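Side-chain contacts in hydroxylase (Rhodococcus sp., PDB 2OR0), which probably acts as a flavin-dependent monooxygenase built on the acyl-CoA dehydrogenase fold, using reduced flavin to place one oxygen atom in a substrate: residues L56-G61 / D124-M129; L49-A54 / T158-W163. All coordinates share one frame; numbering follows the deposited sequence.

Interaction 1. Residues L56-G61 / D124-M129; sequences LLRDSG and DNDTWM
The guanidinium of R58 lies flat on the indole of W128, one face taken up by the ring and one edge turned to the backbone carbonyl of D126. This is a cation-pi stack, and it joins helix 51-60 of the helical part of an acyl-CoA dehydrogenase-like fold to the loop that leads into strand 129-130. The two planes are only 11° from parallel, and CZ of R58 stands 3.8 Å from the centroid of the six-membered ring of W128. NH2 hangs over the ring carbons CE3 and CD2, while NH1 of R58 reaches NE1 of W128 at 3.6 Å.

The R58 side chain gets there by leaving the helix with CG anti to the backbone N (chi1 -161°) and bending at chi3, which folds the charged end back over the indole. Its CG passes D126 CB at 3.8 Å on the way. NH1 then meets D126 O at 2.6 Å, but the N-H points poorly at the oxygen and the bond is weak. A second tie runs through a water that accepts from W128 N and, weakly, from R58 NH1; NH2 is claimed elsewhere, by H160 O. Flat stacking, an edge contact and this outside bond together should hold the guanidinium against rotation.

The loop is itself braced: D124 to T127 form a type I turn. D124 O accepts from both T127 N and T127 OG1, which probably helps set the D126-T127 peptide whose oxygen meets R58; D124 OD1 takes D126 N in an Asx turn. L57, one residue back on the helix, brings its CB to 4.3 Å from W128 CH2 as an apolar neighbour. A second water donates to both R58 O and D126 OD2, lying 2.7 Å from R58 O.

Interaction 2. Residues L49-A54 / T158-W163; sequences LTDAAA and TDHCQW
H160 sets its imidazole over the methyl of A54, so that A54 CB lies 3.6 Å from the ring centroid and close to the ring normal, a CH-pi contact. The methyl is displaced toward the rim and comes nearest ND1. The small alanine side chain probably lets the ring come this near to the helix.

While the face rests on A54, the edge does the polar work. NE2 of H160 donates to the backbone oxygen of L49 at 2.7 Å, with an N-H...O angle of 152°. L49 O lies near the plane of the imidazole, although the donor stands above the carbonyl plane of L49. With CG anti to its own carbonyl carbon (chi1 -63°), H160 sends the ring out toward the start of the helix. CB of L49 packs 3.7 Å from NE2 of H160.

Farther along the same edge, CE1 of H160 lies 3.4 Å from OD1 of D51. The carboxylate plane is turned 81° from the ring, and its OD1 is held by a salt bridge with R48. Carboxylate oxygen and carbon-bound hydrogen would probably attract. A leucine in place of H160 would probably leave L49 O without its ring donor and lose the in-plane approach to D51.

T50 is the N-cap of the helix: its OG1 accepts from A53 N at 2.9 Å and is also bonded by Q39. The contact therefore pairs a capped helix N-terminus, beginning helix 51-60, with the short 3-10 turn 158-160 that links strands 145-155 and 163-170, a junction of helical and beta parts in this acyl-CoA dehydrogenase-like fold.

How the interactions relate
Interactions 1 and 2 lie about 10 Å apart, centre to centre, on the same side of the chain's centre, and both draw on helix 51-60: interaction 2 on its N-terminal turn, interaction 1 on its C-terminal half. Along the sequence the pairing 56-61 with 124-129 is nested within the longer loop closed by 49-54 with 158-163. Their partner segments are neighbours as well, for they lead into strands 129-130 and 163-170, which run parallel in the mixed sheet, and W128 O probably accepts from Q162 N. The R58-H160 bond ties the two contacts together. One helix thus meets two adjacent approaches to the beta region, joining helical and beta parts.

Interaction 1. Residues L56-G61 / D124-M129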
loop_
_atom_site.group_PDB
_atom_site.type_symbol
_atom_site.label_atom_id
_atom_site.label_comp_id
_atom_site.label_asym_id
_atom_site.label_seq_id
_atom_site.Cartn_x
_atom_site.Cartn_y
_atom_site.Cartn_z
ATOM N N LEU A 56 -6.693 17.082 -1.391
ATOM C CA LEU A 56 -5.578 17.275 -0.470
ATOM C C LEU A 56 -4.381 16.381 -0.786
ATOM O O LEU A 56 -3.243 16.841 -0.765
ATOM C CB LEU A 56 -6.050 17.060 0.973
ATOM C CG LEU A 56 -7.007 18.168 1.442
ATOM C CD1 LEU A 56 -7.593 17.848 2.791
ATOM C CD2 LEU A 56 -6.314 19.504 1.467
ATOM N N LEU A 57 -4.629 15.113 -1.096
ATOM C CA LEU A 57 -3.545 14.219 -1.507
ATOM C C LEU A 57 -2.994 14.543 -2.887
ATOM O O LEU A 57 -1.780 14.487 -3.091
ATOM C CB LEU A 57 -3.988 12.743 -1.505
ATOM C CG LEU A 57 -4.492 12.134 -0.204
ATOM C CD1 LEU A 57 -5.056 10.748 -0.509
ATOM C CD2 LEU A 57 -3.372 12.074 0.856
ATOM N N ARG A 58 -3.884 14.829 -3.840
ATOM C CA ARG A 58 -3.460 15.093 -5.209
ATOM C C ARG A 58 -2.574 16.336 -5.253
ATOM O O ARG A 58 -1.499 16.299 -5.827
ATOM C CB ARG A 58 -4.659 15.275 -6.150
ATOM C CG ARG A 58 -4.311 15.094 -7.642
ATOM C CD ARG A 58 -5.555 15.222 -8.508
ATOM N NE ARG A 58 -6.613 14.284 -8.101
ATOM C CZ ARG A 58 -6.873 13.118 -8.696
ATOM N NH1 ARG A 58 -6.182 12.718 -9.752
ATOM N NH2 ARG A 58 -7.852 12.350 -8.247
ATOM N N ASP A 59 -3.038 17.411 -4.623
ATOM C CA ASP A 59 -2.320 18.690 -4.584
ATOM C C ASP A 59 -1.002 18.652 -3.818
ATOM O O ASP A 59 -0.109 19.457 -4.088
ATOM C CB ASP A 59 -3.200 19.777 -3.957
ATOM C CG ASP A 59 -4.441 20.078 -4.784
ATOM O OD1 ASP A 59 -4.489 19.706 -5.981
ATOM O OD2 ASP A 59 -5.374 20.699 -4.229
ATOM N N SER A 60 -0.884 17.752 -2.843
ATOM C CA SER A 60 0.335 17.653 -2.022
ATOM C C SER A 60 1.479 17.039 -2.804
ATOM O O SER A 60 2.639 17.121 -2.380
ATOM C CB SER A 60 0.073 16.785 -0.791
ATOM O OG SER A 60 0.147 15.393 -1.138
ATOM N N GLY A 61 1.156 16.415 -3.941
ATOM C CA GLY A 61 2.127 15.656 -4.716
ATOM C C GLY A 61 2.422 14.256 -4.186
ATOM O O GLY A 61 3.332 13.593 -4.674
ATOM N N ASP A 124 -2.080 15.048 -18.191
ATOM C CA ASP A 124 -2.219 15.376 -16.779
ATOM C C ASP A 124 -1.369 14.416 -15.931
ATOM O O ASP A 124 -1.684 13.224 -15.819
ATOM C CB ASP A 124 -3.690 15.296 -16.388
ATOM C CG ASP A 124 -3.963 15.851 -15.008
ATOM O OD1 ASP A 124 -3.002 16.114 -14.242
ATOM O OD2 ASP A 124 -5.159 16.014 -14.683
ATOM N N ASN A 125 -0.276 14.947 -15.371
ATOM C CA ASN A 125 0.623 14.197 -14.486
ATOM C C ASN A 125 -0.112 13.653 -13.255
ATOM O O ASN A 125 0.355 12.720 -12.625
ATOM C CB ASN A 125 1.771 15.091 -13.978
ATOM C CG ASN A 125 2.621 15.685 -15.101
ATOM O OD1 ASN A 125 2.819 15.072 -16.160
ATOM N ND2 ASN A 125 3.142 16.893 -14.856
ATOM N N ASP A 126 -1.229 14.282 -12.900
ATOM C CA ASP A 126 -1.967 13.927 -11.694
ATOM C C ASP A 126 -3.083 12.905 -11.927
ATOM O O ASP A 126 -3.997 12.782 -11.106
ATOM C CB ASP A 126 -2.531 15.180 -11.014
ATOM C CG ASP A 126 -1.474 15.946 -10.236
ATOM O OD1 ASP A 126 -0.566 15.304 -9.659
ATOM O OD2 ASP A 126 -1.559 17.191 -10.201
ATOM N N THR A 127 -2.990 12.173 -13.030
ATOM C CA THR A 127 -3.908 11.083 -13.340
ATOM C C THR A 127 -3.502 9.875 -12.507
ATOM O O THR A 127 -2.325 9.473 -12.528
ATOM C CB THR A 127 -3.853 10.729 -14.853
ATOM O OG1 THR A 127 -4.243 11.876 -15.611
ATOM C CG2 THR A 127 -4.791 9.579 -15.191
ATOM N N TRP A 128 -4.470 9.310 -11.778
ATOM C CA TRP A 128 -4.229 8.148 -10.906
ATOM C C TRP A 128 -4.664 6.826 -11.517
ATOM O O TRP A 128 -5.648 6.766 -12.275
ATOM C CB TRP A 128 -4.963 8.297 -9.568
ATOM C CG TRP A 128 -4.537 9.439 -8.720
ATOM C CD1 TRP A 128 -3.477 10.293 -8.932
ATOM C CD2 TRP A 128 -5.138 9.846 -7.476
ATOM N NE1 TRP A 128 -3.410 11.225 -7.918
ATOM C CE2 TRP A 128 -4.409 10.970 -7.008
ATOM C CE3 TRP A 128 -6.222 9.373 -6.719
ATOM C CZ2 TRP A 128 -4.732 11.632 -5.800
ATOM C CZ3 TRP A 128 -6.555 10.037 -5.524
ATOM C CH2 TRP A 128 -5.796 11.150 -5.076
HETATM N N MSE A 129 -3.930 5.769 -11.152
HETATM C CA MSE A 129 -4.302 4.403 -11.464
HETATM C C MSE A 129 -4.783 3.680 -10.199
HETATM O O MSE A 129 -4.186 3.828 -9.121
HETATM C CB MSE A 129 -3.129 3.630 -12.064
HETATM C CG MSE A 129 -2.614 4.167 -13.387
HETATM SE SE MSE A 129 -0.837 3.475 -13.667
HETATM C CE MSE A 129 0.010 5.028 -12.797
HETATM O O HOH W 1 -7.344 10.307 -11.716
HETATM O O HOH W 2 -0.408 18.066 -7.621
#

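Interaction 2. Residues L49-A54 / T158-W163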
loop_
_atom_site.group_PDB
_atom_site.type_symbol
_atom_site.label_atom_id
_atom_site.label_comp_id
_atom_site.label_asym_id
_atom_site.label_seq_id
_atom_site.Cartn_x
_atom_site.Cartn_y
_atom_site.Cartn_z
ATOM N N LEU A 49 -13.270 8.321 -0.275
ATOM C CA LEU A 49 -12.636 9.601 0.031
ATOM C C LEU A 49 -13.484 10.717 -0.552
ATOM O O LEU A 49 -13.859 10.662 -1.726
ATOM C CB LEU A 49 -11.213 9.699 -0.547
ATOM C CG LEU A 49 -10.077 8.833 -0.000
ATOM C CD1 LEU A 49 -8.803 9.032 -0.776
ATOM C CD2 LEU A 49 -9.824 9.102 1.492
ATOM N N THR A 50 -13.806 11.714 0.266
ATOM C CA THR A 50 -14.476 12.907 -0.238
ATOM C C THR A 50 -13.589 13.533 -1.334
ATOM O O THR A 50 -12.388 13.253 -1.410
ATOM C CB THR A 50 -14.718 13.964 0.882
ATOM O OG1 THR A 50 -13.466 14.526 1.276
ATOM C CG2 THR A 50 -15.399 13.355 2.112
ATOM N N ASP A 51 -14.177 14.368 -2.186
ATOM C CA ASP A 51 -13.410 15.072 -3.216
ATOM C C ASP A 51 -12.349 15.971 -2.570
ATOM O O ASP A 51 -11.190 16.023 -3.032
ATOM C CB ASP A 51 -14.335 15.875 -4.138
ATOM C CG ASP A 51 -15.148 14.984 -5.112
ATOM O OD1 ASP A 51 -14.844 13.765 -5.300
ATOM O OD2 ASP A 51 -16.110 15.541 -5.699
ATOM N N ALA A 52 -12.722 16.647 -1.484
ATOM C CA ALA A 52 -11.746 17.424 -0.724
ATOM C C ALA A 52 -10.591 16.571 -0.170
ATOM O O ALA A 52 -9.451 16.999 -0.230
ATOM C CB ALA A 52 -12.422 18.265 0.388
ATOM N N ALA A 53 -10.872 15.361 0.330
ATOM C CA ALA A 53 -9.805 14.477 0.832
ATOM C C ALA A 53 -8.860 14.026 -0.278
ATOM O O ALA A 53 -7.649 14.035 -0.092
ATOM C CB ALA A 53 -10.377 13.257 1.589
ATOM N N ALA A 54 -9.423 13.621 -1.422
ATOM C CA ALA A 54 -8.633 13.229 -2.589
ATOM C C ALA A 54 -7.818 14.413 -3.106
ATOM O O ALA A 54 -6.653 14.248 -3.504
ATOM C CB ALA A 54 -9.526 12.697 -3.687
ATOM N N THR A 158 -10.639 3.865 -6.006
ATOM C CA THR A 158 -11.018 3.681 -7.413
ATOM C C THR A 158 -11.887 4.795 -8.023
ATOM O O THR A 158 -11.721 5.119 -9.206
ATOM C CB THR A 158 -11.619 2.263 -7.662
ATOM O OG1 THR A 158 -11.454 1.905 -9.033
ATOM C CG2 THR A 158 -13.094 2.157 -7.260
ATOM N N ASP A 159 -12.779 5.386 -7.219
ATOM C CA ASP A 159 -13.604 6.511 -7.670
ATOM C C ASP A 159 -12.778 7.711 -8.123
ATOM O O ASP A 159 -13.287 8.593 -8.827
ATOM C CB ASP A 159 -14.560 6.972 -6.559
ATOM C CG ASP A 159 -15.610 5.921 -6.216
ATOM O OD1 ASP A 159 -16.371 5.535 -7.124
ATOM O OD2 ASP A 159 -15.669 5.476 -5.043
ATOM N N HIS A 160 -11.511 7.755 -7.700
ATOM C CA HIS A 160 -10.658 8.914 -7.967
ATOM C C HIS A 160 -9.584 8.615 -9.017
ATOM O O HIS A 160 -8.698 9.442 -9.288
ATOM C CB HIS A 160 -10.054 9.402 -6.648
ATOM C CG HIS A 160 -11.079 9.884 -5.669
ATOM N ND1 HIS A 160 -11.750 11.081 -5.827
ATOM C CD2 HIS A 160 -11.562 9.326 -4.529
ATOM C CE1 HIS A 160 -12.595 11.241 -4.820
ATOM N NE2 HIS A 160 -12.497 10.194 -4.020
ATOM N N CYS A 161 -9.679 7.426 -9.605
ATOM C CA CYS A 161 -8.728 6.955 -10.595
ATOM C C CYS A 161 -9.373 6.908 -11.986
ATOM O O CYS A 161 -10.581 6.663 -12.116
ATOM C CB CYS A 161 -8.204 5.577 -10.210
ATOM S SG CYS A 161 -7.303 5.534 -8.608
ATOM N N GLN A 162 -8.556 7.143 -13.011
ATOM C CA GLN A 162 -9.020 7.178 -14.400
ATOM C C GLN A 162 -8.480 6.015 -15.223
ATOM O O GLN A 162 -8.832 5.857 -16.387
ATOM C CB GLN A 162 -8.709 8.541 -15.042
ATOM C CG GLN A 162 -9.676 9.672 -14.586
ATOM C CD GLN A 162 -11.167 9.328 -14.823
ATOM O OE1 GLN A 162 -11.576 8.963 -15.944
ATOM N NE2 GLN A 162 -11.981 9.453 -13.767
ATOM N N TRP A 163 -7.627 5.204 -14.608
ATOM C CA TRP A 163 -7.088 3.995 -15.214
ATOM C C TRP A 163 -6.997 2.923 -14.115
ATOM O O TRP A 163 -6.986 3.253 -12.926
ATOM C CB TRP A 163 -5.687 4.238 -15.792
ATOM C CG TRP A 163 -5.639 5.202 -16.971
ATOM C CD1 TRP A 163 -5.731 6.565 -16.921
ATOM C CD2 TRP A 163 -5.497 4.862 -18.354
ATOM N NE1 TRP A 163 -5.651 7.097 -18.188
ATOM C CE2 TRP A 163 -5.515 6.075 -19.088
ATOM C CE3 TRP A 163 -5.361 3.650 -19.049
ATOM C CZ2 TRP A 163 -5.398 6.109 -20.487
ATOM C CZ3 TRP A 163 -5.222 3.684 -20.433
ATOM C CH2 TRP A 163 -5.244 4.908 -21.134
#